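Local coordinates for protein LysR family transcriptional regulator (Vibrio vulnificus, PDB 5B7H) that probably binds DNA and controls transcription as a LysR-type, OxyR-like regulator linked to hydrogen peroxide, this chain being its regulatory domain, at residues A[71-75]-A[124-128]; A[84-90]-A[190-196]; A[104-108]-A[183-187]. The protein carries 1 engineered substitution. All coordinates share one frame; numbering follows the deposited sequence.

Interaction 1 (A[71-75]-A[124-128]). Engineered in segment 124-128: Ser124 (natural residue Cys). With SO4 (sulfate ion), chain C.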
loop_
_atom_site.group_PDB
_atom_site.type_symbol
_atom_site.label_atom_id
_atom_site.label_comp_id
_atom_site.label_asym_id
_atom_site.label_seq_id
_atom_site.Cartn_x
_atom_site.Cartn_y
_atom_site.Cartn_z
ATOM N N LEU A 71 5.137 -1.251 15.255
ATOM C CA LEU A 71 3.827 -1.883 15.288
ATOM C C LEU A 71 2.812 -0.914 15.857
ATOM O O LEU A 71 3.146 0.059 16.533
ATOM C CB LEU A 71 3.846 -3.130 16.215
ATOM C CG LEU A 71 4.763 -4.317 15.851
ATOM C CD1 LEU A 71 4.528 -5.486 16.766
ATOM C CD2 LEU A 71 4.496 -4.739 14.414
ATOM N N ALA A 72 1.542 -1.207 15.576
ATOM C CA ALA A 72 0.443 -0.671 16.384
ATOM C C ALA A 72 0.212 -1.575 17.599
ATOM O O ALA A 72 0.182 -2.806 17.479
ATOM C CB ALA A 72 -0.828 -0.547 15.533
ATOM N N LEU A 73 0.109 -0.951 18.777
ATOM C CA LEU A 73 -0.061 -1.680 20.024
ATOM C C LEU A 73 -1.409 -1.322 20.647
ATOM O O LEU A 73 -1.945 -0.242 20.399
ATOM C CB LEU A 73 1.086 -1.328 20.987
ATOM C CG LEU A 73 2.490 -1.746 20.507
ATOM C CD1 LEU A 73 3.476 -1.321 21.642
ATOM C CD2 LEU A 73 2.663 -3.235 20.193
ATOM N N PRO A 74 -1.993 -2.203 21.470
ATOM C CA PRO A 74 -1.450 -3.477 21.907
ATOM C C PRO A 74 -1.739 -4.603 20.952
ATOM O O PRO A 74 -2.838 -4.709 20.319
ATOM C CB PRO A 74 -2.196 -3.726 23.224
ATOM C CG PRO A 74 -3.561 -3.102 22.993
ATOM C CD PRO A 74 -3.301 -1.886 22.105
ATOM N N VAL A 75 -0.747 -5.479 20.846
ATOM C CA VAL A 75 -0.885 -6.789 20.203
ATOM C C VAL A 75 -0.071 -7.749 21.070
ATOM O O VAL A 75 0.696 -7.331 21.926
ATOM C CB VAL A 75 -0.427 -6.820 18.737
ATOM C CG1 VAL A 75 -1.337 -5.946 17.863
ATOM C CG2 VAL A 75 1.005 -6.307 18.577
ATOM N N SER A 124 -4.233 -5.391 12.155
ATOM C CA SER A 124 -4.446 -4.820 13.478
ATOM C C SER A 124 -5.358 -3.591 13.466
ATOM O O SER A 124 -5.969 -3.289 14.517
ATOM C CB SER A 124 -3.088 -4.496 14.141
ATOM O OG SER A 124 -2.470 -3.452 13.396
ATOM N N LEU A 125 -5.475 -2.882 12.334
ATOM C CA LEU A 125 -6.318 -1.692 12.272
ATOM C C LEU A 125 -7.738 -1.997 12.711
ATOM O O LEU A 125 -8.355 -1.203 13.452
ATOM C CB LEU A 125 -6.289 -1.079 10.868
ATOM C CG LEU A 125 -7.023 0.275 10.799
ATOM C CD1 LEU A 125 -6.142 1.341 11.503
ATOM C CD2 LEU A 125 -7.225 0.668 9.359
ATOM N N THR A 126 -8.258 -3.169 12.307
ATOM C CA THR A 126 -9.643 -3.498 12.657
ATOM C C THR A 126 -9.837 -3.700 14.158
ATOM O O THR A 126 -10.742 -3.099 14.745
ATOM C CB THR A 126 -10.052 -4.709 11.849
ATOM O OG1 THR A 126 -10.133 -4.307 10.478
ATOM C CG2 THR A 126 -11.439 -5.197 12.271
ATOM N N GLU A 127 -8.974 -4.500 14.814
ATOM C CA GLU A 127 -9.204 -4.708 16.249
ATOM C C GLU A 127 -8.998 -3.421 17.019
ATOM O O GLU A 127 -9.738 -3.126 17.958
ATOM C CB GLU A 127 -8.295 -5.794 16.827
ATOM C CG GLU A 127 -6.887 -5.758 16.296
ATOM C CD GLU A 127 -6.049 -6.963 16.708
ATOM O OE1 GLU A 127 -6.144 -7.382 17.882
ATOM O OE2 GLU A 127 -5.333 -7.516 15.839
ATOM N N HIS A 128 -8.058 -2.590 16.575
ATOM C CA HIS A 128 -7.814 -1.358 17.313
ATOM C C HIS A 128 -8.916 -0.341 17.094
ATOM O O HIS A 128 -9.351 0.315 18.049
ATOM C CB HIS A 128 -6.475 -0.755 16.886
ATOM C CG HIS A 128 -5.312 -1.550 17.367
ATOM N ND1 HIS A 128 -4.097 -1.552 16.728
ATOM C CD2 HIS A 128 -5.173 -2.352 18.448
ATOM C CE1 HIS A 128 -3.267 -2.364 17.363
ATOM N NE2 HIS A 128 -3.890 -2.837 18.433
HETATM S S SO4 C . -2.510 -3.650 9.541
HETATM O O1 SO4 C . -2.063 -4.548 10.690
HETATM O O2 SO4 C . -3.889 -3.213 9.877
HETATM O O3 SO4 C . -1.546 -2.570 9.437
HETATM O O4 SO4 C . -2.501 -4.430 8.322
HETATM O O HOH W 1 0.425 -4.004 14.912
HETATM O O HOH W 2 -4.951 -5.849 19.891
#

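Interaction 2 (A[84-90]-A[190-196])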
loop_
_atom_site.group_PDB
_atom_site.type_symbol
_atom_site.label_atom_id
_atom_site.label_comp_id
_atom_site.label_asym_id
_atom_site.label_seq_id
_atom_site.Cartn_x
_atom_site.Cartn_y
_atom_site.Cartn_z
ATOM N N VAL A 84 6.346 2.276 23.665
ATOM C CA VAL A 84 5.346 3.096 22.989
ATOM C C VAL A 84 5.931 4.478 22.755
ATOM O O VAL A 84 6.499 5.087 23.666
ATOM C CB VAL A 84 4.090 3.194 23.846
ATOM C CG1 VAL A 84 3.113 4.241 23.290
ATOM C CG2 VAL A 84 3.443 1.807 23.926
ATOM N N VAL A 85 5.775 4.983 21.534
ATOM C CA VAL A 85 6.411 6.239 21.137
ATOM C C VAL A 85 5.418 7.306 20.759
ATOM O O VAL A 85 5.811 8.482 20.656
ATOM C CB VAL A 85 7.404 6.020 19.971
ATOM C CG1 VAL A 85 8.622 5.176 20.470
ATOM C CG2 VAL A 85 6.717 5.312 18.743
ATOM N N GLY A 86 4.165 6.955 20.556
ATOM C CA GLY A 86 3.170 8.001 20.331
ATOM C C GLY A 86 1.801 7.409 20.061
ATOM O O GLY A 86 1.595 6.200 20.122
ATOM N N GLN A 87 0.853 8.305 19.802
ATOM C CA GLN A 87 -0.534 7.920 19.603
ATOM C C GLN A 87 -0.960 8.465 18.244
ATOM O O GLN A 87 -0.589 9.591 17.889
ATOM C CB GLN A 87 -1.397 8.545 20.728
ATOM C CG GLN A 87 -1.171 7.914 22.122
ATOM C CD GLN A 87 0.190 8.268 22.708
ATOM O OE1 GLN A 87 0.551 9.458 22.809
ATOM N NE2 GLN A 87 0.989 7.229 23.062
ATOM N N ASP A 88 -1.750 7.687 17.512
ATOM C CA ASP A 88 -2.197 8.008 16.160
ATOM C C ASP A 88 -3.720 8.018 16.224
ATOM O O ASP A 88 -4.337 6.960 16.385
ATOM C CB ASP A 88 -1.653 6.900 15.241
ATOM C CG ASP A 88 -1.957 7.087 13.734
ATOM O OD1 ASP A 88 -2.107 8.232 13.230
ATOM O OD2 ASP A 88 -1.987 6.009 13.072
ATOM N N PRO A 89 -4.351 9.174 16.172
ATOM C CA PRO A 89 -5.810 9.244 16.286
ATOM C C PRO A 89 -6.531 8.522 15.159
ATOM O O PRO A 89 -6.015 8.410 14.048
ATOM C CB PRO A 89 -6.102 10.748 16.212
ATOM C CG PRO A 89 -4.859 11.373 16.653
ATOM C CD PRO A 89 -3.728 10.497 16.145
ATOM N N PHE A 90 -7.775 8.104 15.438
ATOM C CA PHE A 90 -8.664 7.552 14.421
ATOM C C PHE A 90 -9.670 8.612 13.997
ATOM O O PHE A 90 -10.142 9.422 14.821
ATOM C CB PHE A 90 -9.454 6.366 14.976
ATOM C CG PHE A 90 -8.649 5.106 15.109
ATOM C CD1 PHE A 90 -8.477 4.498 16.312
ATOM C CD2 PHE A 90 -8.064 4.533 13.995
ATOM C CE1 PHE A 90 -7.719 3.319 16.425
ATOM C CE2 PHE A 90 -7.312 3.355 14.125
ATOM C CZ PHE A 90 -7.160 2.757 15.342
ATOM N N ALA A 190 -10.368 8.775 20.237
ATOM C CA ALA A 190 -9.891 7.415 20.104
ATOM C C ALA A 190 -8.644 7.402 19.230
ATOM O O ALA A 190 -8.471 8.248 18.349
ATOM C CB ALA A 190 -10.910 6.587 19.400
ATOM N N TYR A 191 -7.784 6.424 19.480
ATOM C CA TYR A 191 -6.458 6.432 18.869
ATOM C C TYR A 191 -5.879 5.037 19.009
ATOM O O TYR A 191 -6.404 4.199 19.752
ATOM C CB TYR A 191 -5.575 7.474 19.578
ATOM C CG TYR A 191 -5.279 7.144 21.050
ATOM C CD1 TYR A 191 -6.065 7.689 22.058
ATOM C CD2 TYR A 191 -4.246 6.280 21.422
ATOM C CE1 TYR A 191 -5.818 7.375 23.392
ATOM C CE2 TYR A 191 -3.986 5.959 22.780
ATOM C CZ TYR A 191 -4.783 6.522 23.741
ATOM O OH TYR A 191 -4.535 6.221 25.070
ATOM N N ARG A 192 -4.735 4.819 18.341
ATOM C CA ARG A 192 -3.923 3.613 18.535
ATOM C C ARG A 192 -2.534 4.045 19.003
ATOM O O ARG A 192 -2.002 5.075 18.574
ATOM C CB ARG A 192 -3.818 2.703 17.273
ATOM C CG ARG A 192 -3.248 3.455 16.065
ATOM C CD ARG A 192 -3.177 2.516 14.880
ATOM N NE ARG A 192 -2.641 3.263 13.758
ATOM C CZ ARG A 192 -2.265 2.716 12.601
ATOM N NH1 ARG A 192 -2.357 1.404 12.402
ATOM N NH2 ARG A 192 -1.769 3.483 11.636
ATOM N N ASP A 193 -1.944 3.277 19.911
ATOM C CA ASP A 193 -0.542 3.465 20.271
ATOM C C ASP A 193 0.356 2.930 19.161
ATOM O O ASP A 193 0.041 1.943 18.489
ATOM C CB ASP A 193 -0.209 2.683 21.540
ATOM C CG ASP A 193 -0.638 3.362 22.809
ATOM O OD1 ASP A 193 -0.756 4.618 22.889
ATOM O OD2 ASP A 193 -0.845 2.611 23.812
ATOM N N ILE A 194 1.479 3.599 18.948
ATOM C CA ILE A 194 2.501 3.145 18.031
ATOM C C ILE A 194 3.718 2.818 18.886
ATOM O O ILE A 194 4.092 3.598 19.780
ATOM C CB ILE A 194 2.848 4.284 17.048
ATOM C CG1 ILE A 194 1.582 4.802 16.336
ATOM C CG2 ILE A 194 3.952 3.799 16.042
ATOM C CD1 ILE A 194 0.879 3.785 15.549
ATOM N N GLY A 195 4.371 1.697 18.588
ATOM C CA GLY A 195 5.540 1.378 19.379
ATOM C C GLY A 195 6.610 0.661 18.592
ATOM O O GLY A 195 6.381 0.188 17.488
ATOM N N LEU A 196 7.793 0.607 19.198
ATOM C CA LEU A 196 8.918 -0.160 18.681
ATOM C C LEU A 196 9.017 -1.445 19.499
ATOM O O LEU A 196 8.796 -1.441 20.716
ATOM C CB LEU A 196 10.260 0.578 18.769
ATOM C CG LEU A 196 10.531 1.474 17.536
ATOM C CD1 LEU A 196 9.484 2.649 17.425
ATOM C CD2 LEU A 196 12.010 1.988 17.590
HETATM O O HOH W 3 -10.345 10.425 17.502
#

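Interaction 3 (A[104-108]-A[183-187])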
loop_
_atom_site.group_PDB
_atom_site.type_symbol
_atom_site.label_atom_id
_atom_site.label_comp_id
_atom_site.label_asym_id
_atom_site.label_seq_id
_atom_site.Cartn_x
_atom_site.Cartn_y
_atom_site.Cartn_z
ATOM N N VAL A 104 -24.088 13.584 11.070
ATOM C CA VAL A 104 -22.925 13.922 11.880
ATOM C C VAL A 104 -23.403 14.809 13.026
ATOM O O VAL A 104 -24.123 15.776 12.780
ATOM C CB VAL A 104 -21.842 14.648 11.059
ATOM C CG1 VAL A 104 -20.680 15.074 11.955
ATOM C CG2 VAL A 104 -21.374 13.765 9.873
ATOM N N PRO A 105 -23.039 14.528 14.297
ATOM C CA PRO A 105 -22.128 13.458 14.752
ATOM C C PRO A 105 -22.650 12.068 14.433
ATOM O O PRO A 105 -23.868 11.833 14.448
ATOM C CB PRO A 105 -22.106 13.616 16.281
ATOM C CG PRO A 105 -22.688 14.951 16.548
ATOM C CD PRO A 105 -23.646 15.233 15.431
ATOM N N ILE A 106 -21.713 11.172 14.124
ATOM C CA ILE A 106 -22.045 9.779 13.867
ATOM C C ILE A 106 -22.543 9.137 15.145
ATOM O O ILE A 106 -21.927 9.254 16.208
ATOM C CB ILE A 106 -20.815 9.022 13.352
ATOM C CG1 ILE A 106 -20.315 9.656 12.079
ATOM C CG2 ILE A 106 -21.188 7.551 13.077
ATOM C CD1 ILE A 106 -21.298 9.509 11.014
ATOM N N LYS A 107 -23.655 8.434 15.040
ATOM C CA LYS A 107 -24.131 7.526 16.074
ATOM C C LYS A 107 -24.298 6.181 15.377
ATOM O O LYS A 107 -25.018 6.095 14.373
ATOM C CB LYS A 107 -25.474 8.016 16.627
ATOM C CG LYS A 107 -26.047 7.178 17.724
ATOM C CD LYS A 107 -27.449 7.702 18.082
ATOM C CE LYS A 107 -27.929 7.175 19.419
ATOM N NZ LYS A 107 -28.123 5.705 19.401
ATOM N N TYR A 108 -23.619 5.143 15.881
ATOM C CA TYR A 108 -23.607 3.875 15.146
ATOM C C TYR A 108 -25.020 3.325 14.960
ATOM O O TYR A 108 -25.323 2.750 13.911
ATOM C CB TYR A 108 -22.770 2.839 15.873
ATOM C CG TYR A 108 -21.316 3.175 15.998
ATOM C CD1 TYR A 108 -20.592 3.662 14.918
ATOM C CD2 TYR A 108 -20.662 2.977 17.199
ATOM C CE1 TYR A 108 -19.233 3.949 15.045
ATOM C CE2 TYR A 108 -19.303 3.251 17.338
ATOM C CZ TYR A 108 -18.602 3.733 16.262
ATOM O OH TYR A 108 -17.250 4.048 16.393
ATOM N N ILE A 183 -14.599 12.836 9.616
ATOM C CA ILE A 183 -15.500 12.977 10.749
ATOM C C ILE A 183 -14.816 12.407 11.989
ATOM O O ILE A 183 -13.903 11.585 11.901
ATOM C CB ILE A 183 -16.843 12.245 10.471
ATOM C CG1 ILE A 183 -17.440 12.717 9.142
ATOM C CG2 ILE A 183 -17.844 12.509 11.567
ATOM C CD1 ILE A 183 -17.739 14.201 9.138
ATOM N N GLU A 184 -15.285 12.869 13.191
ATOM C CA GLU A 184 -14.801 12.248 14.413
ATOM C C GLU A 184 -15.626 11.004 14.719
ATOM O O GLU A 184 -16.839 11.002 14.514
ATOM C CB GLU A 184 -15.004 13.221 15.589
ATOM C CG GLU A 184 -14.069 14.382 15.529
ATOM C CD GLU A 184 -12.636 14.071 16.006
ATOM O OE1 GLU A 184 -11.820 15.021 16.007
ATOM O OE2 GLU A 184 -12.317 12.915 16.409
ATOM N N PRO A 185 -14.978 9.931 15.206
ATOM C CA PRO A 185 -15.739 8.759 15.652
ATOM C C PRO A 185 -16.491 9.075 16.925
ATOM O O PRO A 185 -16.084 9.957 17.708
ATOM C CB PRO A 185 -14.640 7.717 15.940
ATOM C CG PRO A 185 -13.386 8.258 15.288
ATOM C CD PRO A 185 -13.531 9.749 15.349
ATOM N N PRO A 186 -17.581 8.353 17.203
ATOM C CA PRO A 186 -18.448 8.687 18.341
ATOM C C PRO A 186 -17.687 8.553 19.642
ATOM O O PRO A 186 -16.726 7.790 19.751
ATOM C CB PRO A 186 -19.548 7.622 18.275
ATOM C CG PRO A 186 -19.514 7.092 16.901
ATOM C CD PRO A 186 -18.096 7.213 16.431
ATOM N N GLY A 187 -18.147 9.308 20.638
ATOM C CA GLY A 187 -17.606 9.180 21.972
ATOM C C GLY A 187 -16.262 9.871 22.121
ATOM O O GLY A 187 -15.965 10.876 21.470
#

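Interaction 1 (A[71-75]-A[124-128])
Ala72 faces Ser124 and Pro74 faces His128 where the short axis of strand 71-73 passes that of helix 124-128 at 9.3 Å, 18° from parallel. This is strand-helix packing in the periplasmic-binding-protein-like fold of the regulatory domain. On the helix side the largest share of the contact falls to His128. With CG anti to the carbonyl carbon (chi1 -71°), its imidazole is directed at the strand end, and NE2 donates to Pro74 O at 2.9 Å. The bond is nearly straight (175° at the hydrogen), and the acceptor lies in the ring plane, although NE2 itself sits above the carbonyl plane of Pro74. Leu73 O lies over one face of the ring, offset toward its rim, and Ala72 O approaches the edge, while the Ala72 CB methyl abuts CE1 at 3.5 Å. The bonded carbonyl belongs to a proline preceded by a cis peptide, just where the strand ends.

Ser124 is engineered in place of the natural cysteine. A cysteine at this position is consistent with a peroxide-sensing role, as in OxyR proteins. A sulfate, probably from the crystallisation liquor, sits here, also bonded by His123 ND1 and Thr25 OG1. Leu125 N donates to sulfate O2 at 2.9 Å. Ser124 N donates to sulfate O1 at 2.8 Å, and Ser124 OG reaches the same O1 at 2.9 Å.

Interaction 2 (A[84-90]-A[190-196])
The guanidinium of Arg192 meets the carboxylate of Asp88 at its edge: Arg192 NE and NH2 both point their N-H bonds at Asp88 OD2, which lies in the guanidinium plane, while the two flat groups are turned 34° from each other. Two other planar groups approach their partners differently. The Phe90 ring stands obliquely against the backbone of Tyr191, and the Gln87 amide plane is turned steeply from the Tyr191 ring, against which Gln87 CG packs at 3.5 Å from CE2. These side chains hang from an antiparallel strand pair in the central sheet, belonging to the long strands 81-95 and 180-198. Such paired strands run between the two lobes in the periplasmic-binding-protein-like fold.

Asp88 and Arg192 form a hydrogen-bonded pair and lie side by side, pointing the same way. Arg192 CG sits between the backbone N and the carbonyl carbon (chi1 57°), and from there the chain runs extended to NE, alongside Asp88. In the salt bridge, Arg192 NE reaches Asp88 OD2 on its anti side, and NH2 comes nearly along the C-O bond of the same atom, each at 2.9 Å. Asp88 OD1 has another donor, Met168 N, and Arg192 NH1 binds Thr25 OG1, so both groups are fixed at further points. On the opposite face of the sheet, with Tyr191 and Pro89, Gln87 NE2 donates to Asp193 OD1 at 3.1 Å, coming from above the carboxylate plane.

Toward Val84 the register slips by one residue in a classic beta bulge. Val85 and Gly86 both face Ile194. Ile194 N returns a bond to Gly86 O at 2.9 Å, whereas Gly86 N reaches Ile194 O only weakly. The strong bond of the bulge is Val85 N to Ile194 O, 2.8 Å long and nearly straight at 176°.

Interaction 3 (A[104-108]-A[183-187])
Pro186 covers one face of the Tyr108 ring, and this is the tightly packed part of the contact. Its CG stands 3.7 Å from the ring centroid and 20° off the normal, which meets the geometry of a CH-pi interaction, with CG displaced somewhat toward the rim. The same CG is 3.3 Å from Ile106 O, so the pyrrolidine is wedged between a tyrosine ring and a backbone carbonyl. Pro186 CD lies beside the phenol end, 3.3 Å from Tyr108 OH. That hydroxyl is hydrogen-bonded to Cys133 O, which helps fix how the ring is set against the proline.

The other half is looser and closer to solvent. Val104 is exposed and meets partly exposed Ile183 tip to tip, CG2 to CD1 at 3.7 Å. Buried Ile106 joins the two halves: at chi1 -59° its CG1 lies anti to the carbonyl carbon and touches Ile183 CG2 at 3.8 Å, while CG2, opposite the backbone N, leans toward Pro186 CG at 4.2 Å. Ile183 was modelled in two conformers, so every distance to it describes one of them and is less certain.

Neither segment is regular helix or strand. Here the loop between strand 81-95 and helix 124-132 is laid over an irregular stretch of 180-198 by side-chain packing, at the periphery of a LysR-type regulatory domain, with a proline-over-tyrosine CH-pi contact as its recognisable element.

In the fold
Interactions 1 and 2 adjoin, their centres 9 Å apart, and reach the same sheet. Leu71 O to Gly195 N and Leu73 N to Asp193 O, both 2.9 Å, are probable hydrogen bonds that join strand 68-73 to strand 180-198. Leu125 CD1 packs against Phe90 CE2 at 3.5 Å. The sulfate near Ser124 connects them: the Arg192 side chain lies about 5 Å from it, and Thr25 OG1 is hydrogen-bonded to both the sulfate and Arg192 NH1. Interaction 3 shares strand 180-198 with interaction 2, with centres 20 Å apart, and they meet where Phe90 O is 3.4 Å from Pro185 CD. Interactions 1 and 3 remain about 9 Å apart at their nearest atoms.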